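Local coordinates for protein type III restriction-modification enzyme EcoP15I Mod subunit (PDB 4ZCF) that methylates one adenine in the DNA site 5'-CAGCAG-3' using S-adenosyl-L-methionine, and serves as the modification subunit that DNA restriction requires alongside Res, at residues H95-G100 with D489-R494; N102-K107 with Y510-D515. All blocks are in the same frame, centred on the assembly; numbering follows the deposited sequence.

Contact 1: H95-G100 with D489-R494; sequences HLLIKG and DLTKER
Leu97 of strand 96-99 makes the contact with residues 489-494 of helix 487-500, and its two methyl groups divide the work. CD1 meets the methyl of Thr491, with Leu97 CD1 to Thr491 CG2 at 4.0 Å. Leu97 CD2 reaches the next residue at its backbone end, lying 3.8 Å from Lys492 CA and 4.0 Å from Lys492 CB. The Leu97 side chain meets that of Lys492 at about a right angle, so it presses on the root of the lysine rather than running along it. With Leu97 CG opposite the backbone N (chi1 163°), both methyls reach forward to the helix.

The polar ends turn to other partners. Thr491 turns its methyl to Leu97 and hydrogen-bonds through OG1 to the carbonyl O of Ile487, one helical turn back. Lys492 runs out extended, and its NZ forms a salt bridge with Asp81. Lys99 NZ and Asp489 OD1, of opposite charge, stay 5.7 Å apart; Lys99 NZ makes a long, weak ion pair with Asp470, and Asp489 OD2 is hydrogen-bonded to Thr486 N.

Leu97 also touches Phe488 and Leu495 of the same helix and Thr466 of strand 461-468. Helix 487-500 connects strand 461-468 to strand 508-514, which flank strand 96-99 and run parallel to it: a beta-alpha-beta crossover whose helix packs over the intervening strand.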
loop_
_atom_site.group_PDB
_atom_site.type_symbol
_atom_site.label_atom_id
_atom_site.label_comp_id
_atom_site.label_asym_id
_atom_site.label_seq_id
_atom_site.Cartn_x
_atom_site.Cartn_y
_atom_site.Cartn_z
ATOM N N HIS A 95 24.781 1.287 -11.613
ATOM C CA HIS A 95 23.632 0.787 -12.355
ATOM C C HIS A 95 23.718 -0.694 -12.706
ATOM O O HIS A 95 24.775 -1.170 -13.119
ATOM C CB HIS A 95 23.410 1.637 -13.612
ATOM C CG HIS A 95 23.324 3.105 -13.337
ATOM N ND1 HIS A 95 22.212 3.664 -12.746
ATOM C CD2 HIS A 95 24.249 4.074 -13.519
ATOM C CE1 HIS A 95 22.471 4.957 -12.638
ATOM N NE2 HIS A 95 23.684 5.245 -13.085
ATOM N N LEU A 96 22.583 -1.425 -12.581
ATOM C CA LEU A 96 22.548 -2.866 -12.871
ATOM C C LEU A 96 21.512 -3.264 -13.883
ATOM O O LEU A 96 20.398 -2.796 -13.833
ATOM C CB LEU A 96 22.326 -3.722 -11.582
ATOM C CG LEU A 96 23.118 -3.368 -10.321
ATOM C CD1 LEU A 96 22.493 -3.988 -9.100
ATOM C CD2 LEU A 96 24.586 -3.730 -10.461
ATOM N N LEU A 97 21.866 -4.200 -14.753
ATOM C CA LEU A 97 20.969 -4.863 -15.691
ATOM C C LEU A 97 21.178 -6.381 -15.450
ATOM O O LEU A 97 22.321 -6.862 -15.462
ATOM C CB LEU A 97 21.183 -4.431 -17.164
ATOM C CG LEU A 97 20.578 -5.344 -18.237
ATOM C CD1 LEU A 97 19.042 -5.280 -18.265
ATOM C CD2 LEU A 97 21.170 -5.053 -19.594
ATOM N N ILE A 98 20.082 -7.099 -15.123
ATOM C CA ILE A 98 20.102 -8.532 -14.809
ATOM C C ILE A 98 19.301 -9.349 -15.796
ATOM O O ILE A 98 18.162 -8.995 -16.124
ATOM C CB ILE A 98 19.750 -8.856 -13.340
ATOM C CG1 ILE A 98 20.445 -7.891 -12.388
ATOM C CG2 ILE A 98 20.142 -10.293 -13.000
ATOM C CD1 ILE A 98 19.594 -7.455 -11.292
ATOM N N LYS A 99 19.918 -10.445 -16.277
ATOM C CA LYS A 99 19.318 -11.369 -17.230
ATOM C C LYS A 99 18.789 -12.589 -16.487
ATOM O O LYS A 99 19.498 -13.193 -15.694
ATOM C CB LYS A 99 20.349 -11.795 -18.297
ATOM C CG LYS A 99 19.740 -12.547 -19.482
ATOM C CD LYS A 99 20.704 -13.582 -20.039
ATOM C CE LYS A 99 21.741 -13.041 -20.990
ATOM N NZ LYS A 99 22.350 -14.127 -21.802
ATOM N N GLY A 100 17.560 -12.951 -16.789
ATOM C CA GLY A 100 16.881 -14.101 -16.217
ATOM C C GLY A 100 15.459 -13.789 -15.823
ATOM O O GLY A 100 14.992 -12.654 -15.976
ATOM N N ASP A 489 19.068 -8.835 -25.477
ATOM C CA ASP A 489 20.107 -8.324 -26.373
ATOM C C ASP A 489 19.807 -6.897 -26.836
ATOM O O ASP A 489 20.717 -6.065 -26.840
ATOM C CB ASP A 489 20.292 -9.254 -27.589
ATOM C CG ASP A 489 20.829 -10.633 -27.283
ATOM O OD1 ASP A 489 21.683 -10.749 -26.383
ATOM O OD2 ASP A 489 20.463 -11.585 -28.010
ATOM N N LEU A 490 18.528 -6.616 -27.186
ATOM C CA LEU A 490 18.035 -5.292 -27.603
ATOM C C LEU A 490 18.061 -4.337 -26.439
ATOM O O LEU A 490 18.355 -3.150 -26.628
ATOM C CB LEU A 490 16.594 -5.364 -28.084
ATOM C CG LEU A 490 16.312 -6.050 -29.382
ATOM C CD1 LEU A 490 14.987 -6.768 -29.284
ATOM C CD2 LEU A 490 16.337 -5.046 -30.559
ATOM N N THR A 491 17.690 -4.849 -25.241
ATOM C CA THR A 491 17.671 -4.102 -23.987
ATOM C C THR A 491 19.075 -3.681 -23.632
ATOM O O THR A 491 19.275 -2.503 -23.368
ATOM C CB THR A 491 16.967 -4.909 -22.875
ATOM O OG1 THR A 491 15.641 -5.189 -23.315
ATOM C CG2 THR A 491 16.938 -4.175 -21.526
ATOM N N LYS A 492 20.040 -4.629 -23.625
ATOM C CA LYS A 492 21.460 -4.372 -23.312
ATOM C C LYS A 492 22.022 -3.299 -24.255
ATOM O O LYS A 492 22.588 -2.316 -23.774
ATOM C CB LYS A 492 22.281 -5.679 -23.386
ATOM C CG LYS A 492 23.788 -5.521 -23.107
ATOM C CD LYS A 492 24.516 -6.833 -23.454
ATOM C CE LYS A 492 25.968 -6.825 -23.037
ATOM N NZ LYS A 492 26.624 -8.123 -23.334
ATOM N N GLU A 493 21.782 -3.455 -25.575
ATOM C CA GLU A 493 22.188 -2.512 -26.610
ATOM C C GLU A 493 21.568 -1.130 -26.440
ATOM O O GLU A 493 22.287 -0.138 -26.607
ATOM C CB GLU A 493 21.900 -3.074 -28.022
ATOM C CG GLU A 493 22.269 -2.157 -29.192
ATOM C CD GLU A 493 23.730 -1.814 -29.454
ATOM O OE1 GLU A 493 24.549 -1.836 -28.506
ATOM O OE2 GLU A 493 24.046 -1.464 -30.614
ATOM N N ARG A 494 20.253 -1.051 -26.099
ATOM C CA ARG A 494 19.556 0.238 -25.906
ATOM C C ARG A 494 20.184 1.042 -24.798
ATOM O O ARG A 494 20.226 2.268 -24.890
ATOM C CB ARG A 494 18.052 0.056 -25.604
ATOM C CG ARG A 494 17.268 1.340 -25.789
ATOM C CD ARG A 494 16.815 2.076 -24.527
ATOM N NE ARG A 494 15.360 1.932 -24.457
ATOM C CZ ARG A 494 14.479 2.900 -24.248
ATOM N NH1 ARG A 494 14.883 4.125 -23.966
ATOM N NH2 ARG A 494 13.184 2.634 -24.272
#

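Contact 2: N102-K107 with Y510-D515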
loop_
_atom_site.group_PDB
_atom_site.type_symbol
_atom_site.label_atom_id
_atom_site.label_comp_id
_atom_site.label_asym_id
_atom_site.label_seq_id
_atom_site.Cartn_x
_atom_site.Cartn_y
_atom_site.Cartn_z
ATOM N N ASN A 102 12.521 -12.731 -13.774
ATOM C CA ASN A 102 12.423 -11.653 -12.785
ATOM C C ASN A 102 12.102 -12.154 -11.373
ATOM O O ASN A 102 12.677 -11.627 -10.416
ATOM C CB ASN A 102 11.457 -10.554 -13.250
ATOM C CG ASN A 102 10.106 -11.049 -13.730
ATOM O OD1 ASN A 102 9.541 -12.032 -13.239
ATOM N ND2 ASN A 102 9.551 -10.365 -14.697
ATOM N N LEU A 103 11.224 -13.189 -11.242
ATOM C CA LEU A 103 10.868 -13.787 -9.944
ATOM C C LEU A 103 12.079 -14.403 -9.276
ATOM O O LEU A 103 12.315 -14.169 -8.077
ATOM C CB LEU A 103 9.737 -14.826 -10.083
ATOM C CG LEU A 103 9.190 -15.437 -8.772
ATOM C CD1 LEU A 103 8.830 -14.361 -7.751
ATOM C CD2 LEU A 103 8.023 -16.369 -9.036
ATOM N N GLU A 104 12.869 -15.165 -10.064
ATOM C CA GLU A 104 14.109 -15.801 -9.620
ATOM C C GLU A 104 15.158 -14.729 -9.256
ATOM O O GLU A 104 15.777 -14.801 -8.181
ATOM C CB GLU A 104 14.616 -16.752 -10.715
ATOM C CG GLU A 104 15.743 -17.664 -10.261
ATOM C CD GLU A 104 15.422 -18.800 -9.305
ATOM O OE1 GLU A 104 14.227 -19.051 -9.029
ATOM O OE2 GLU A 104 16.383 -19.467 -8.861
ATOM N N VAL A 105 15.291 -13.696 -10.121
ATOM C CA VAL A 105 16.198 -12.563 -9.889
ATOM C C VAL A 105 15.853 -11.771 -8.612
ATOM O O VAL A 105 16.758 -11.435 -7.861
ATOM C CB VAL A 105 16.380 -11.670 -11.134
ATOM C CG1 VAL A 105 17.175 -10.423 -10.797
ATOM C CG2 VAL A 105 17.035 -12.440 -12.281
ATOM N N LEU A 106 14.565 -11.513 -8.347
ATOM C CA LEU A 106 14.101 -10.794 -7.145
ATOM C C LEU A 106 14.374 -11.603 -5.880
ATOM O O LEU A 106 14.803 -11.023 -4.892
ATOM C CB LEU A 106 12.602 -10.447 -7.234
ATOM C CG LEU A 106 12.161 -9.382 -8.221
ATOM C CD1 LEU A 106 10.666 -9.392 -8.374
ATOM C CD2 LEU A 106 12.652 -8.023 -7.805
ATOM N N LYS A 107 14.181 -12.948 -5.925
ATOM C CA LYS A 107 14.504 -13.847 -4.805
ATOM C C LYS A 107 15.985 -13.778 -4.403
ATOM O O LYS A 107 16.275 -13.855 -3.203
ATOM C CB LYS A 107 14.105 -15.289 -5.104
ATOM C CG LYS A 107 12.598 -15.531 -5.066
ATOM C CD LYS A 107 12.305 -16.947 -5.488
ATOM C CE LYS A 107 10.842 -17.266 -5.434
ATOM N NZ LYS A 107 10.589 -18.655 -5.903
ATOM N N TYR A 510 24.662 -8.667 -15.066
ATOM C CA TYR A 510 24.590 -9.863 -14.245
ATOM C C TYR A 510 23.589 -10.772 -14.897
ATOM O O TYR A 510 22.707 -10.287 -15.605
ATOM C CB TYR A 510 24.152 -9.525 -12.818
ATOM C CG TYR A 510 25.286 -8.985 -11.991
ATOM C CD1 TYR A 510 26.138 -9.837 -11.305
ATOM C CD2 TYR A 510 25.567 -7.624 -11.965
ATOM C CE1 TYR A 510 27.212 -9.345 -10.566
ATOM C CE2 TYR A 510 26.653 -7.120 -11.247
ATOM C CZ TYR A 510 27.486 -7.986 -10.571
ATOM O OH TYR A 510 28.528 -7.486 -9.832
ATOM N N GLN A 511 23.760 -12.080 -14.723
ATOM C CA GLN A 511 22.887 -13.095 -15.315
ATOM C C GLN A 511 22.703 -14.319 -14.423
ATOM O O GLN A 511 23.587 -14.654 -13.634
ATOM C CB GLN A 511 23.408 -13.523 -16.698
ATOM C CG GLN A 511 24.862 -14.010 -16.706
ATOM C CD GLN A 511 25.385 -14.024 -18.105
ATOM O OE1 GLN A 511 25.037 -14.887 -18.920
ATOM N NE2 GLN A 511 26.180 -13.019 -18.435
ATOM N N LEU A 512 21.558 -14.992 -14.564
ATOM C CA LEU A 512 21.298 -16.220 -13.821
ATOM C C LEU A 512 22.117 -17.366 -14.435
ATOM O O LEU A 512 22.214 -17.469 -15.668
ATOM C CB LEU A 512 19.804 -16.591 -13.827
ATOM C CG LEU A 512 18.844 -15.760 -13.012
ATOM C CD1 LEU A 512 17.448 -16.253 -13.227
ATOM C CD2 LEU A 512 19.207 -15.753 -11.528
ATOM N N MET A 513 22.688 -18.232 -13.573
ATOM C CA MET A 513 23.506 -19.393 -14.009
ATOM C C MET A 513 22.922 -20.678 -13.471
ATOM O O MET A 513 22.411 -20.659 -12.342
ATOM C CB MET A 513 24.963 -19.293 -13.495
ATOM C CG MET A 513 25.690 -18.058 -13.945
ATOM S SD MET A 513 26.045 -17.992 -15.719
ATOM C CE MET A 513 27.513 -18.992 -15.797
ATOM N N PRO A 514 23.063 -21.817 -14.215
ATOM C CA PRO A 514 22.590 -23.117 -13.681
ATOM C C PRO A 514 23.356 -23.473 -12.413
ATOM O O PRO A 514 24.534 -23.125 -12.340
ATOM C CB PRO A 514 22.883 -24.107 -14.817
ATOM C CG PRO A 514 23.860 -23.443 -15.701
ATOM C CD PRO A 514 23.632 -21.971 -15.577
ATOM N N ASP A 515 22.687 -24.055 -11.387
ATOM C CA ASP A 515 23.357 -24.383 -10.111
ATOM C C ASP A 515 24.214 -25.654 -10.210
ATOM O O ASP A 515 23.763 -26.724 -9.798
ATOM C CB ASP A 515 22.339 -24.463 -8.948
ATOM C CG ASP A 515 22.899 -24.753 -7.553
ATOM O OD1 ASP A 515 24.142 -24.895 -7.415
ATOM O OD2 ASP A 515 22.100 -24.833 -6.604
#
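The one flat group among the touching side chains, the Glu104 carboxylate, offers neither face to Leu512; the leucine packs instead behind it, on the aliphatic part of the side chain. Leu512 CD1 is 3.7 Å from Glu104 CG but 5.1 Å from the carboxylate carbon, Glu104 CD. At the oxygen end of the group, OE2 accepts hydrogen bonds from the backbone N of Lys75 and from OG1 of Thr76, so the acid is held by two donors at the start of strand 76-80 and just before it, which would probably steady its charge. Thr76 also touches Leu512, and Pro74 touches Glu104.

The setting is the Rossmann-like methyltransferase fold: helix 102-113 crosses over from strand 96-99 to the parallel strand 117-122, and its first turn packs on Leu512 of strand 508-514. The closest CA pair is Val105 with Leu512, 7.4 Å apart, a spacing bridged by the Val105 and Leu512 side chains.

Glu104 has CG anti to its amide nitrogen (chi1 -169°) and then bends at chi2 (72°), which lays CB and CG against the leucine while the acid turns off toward its two donors. Leu512 reaches the helix with both methyls, and each touches both residues, CD1 lying closer to Glu104. Without the branched end, as with an alanine in place of Leu512, a gap would probably open between strand and helix and the aliphatic part of Glu104 would be freer to move. The valine methyl CG2 faces the fork of the leucine: Val105 CG2 is 3.9 Å from Leu512 CG and 4.0 Å from each of Leu512 CD1 and Leu512 CD2.

Contacts 1 and 2, with centres 14 Å apart, clothe opposite faces of one sheet: helix 487-500 packs on the Leu97 side of strand 96-99, helix 102-113 on the Ile98 side. The parallel strands join them through probable hydrogen bonds, Lys99 N to Tyr510 O at 2.9 Å and Leu512 N to Lys99 O at 3.0 Å. Ile98 CG2 adds packing against Val105 CG1 at 3.7 Å. Their segments alternate along the chain, tying its early and late parts together. The nearest atoms lie about 30 and 28 Å from the bound DNA; the predicted S-adenosylmethionine-binding residues 123-126 follow strand 117-122, to which helix 102-113 leads.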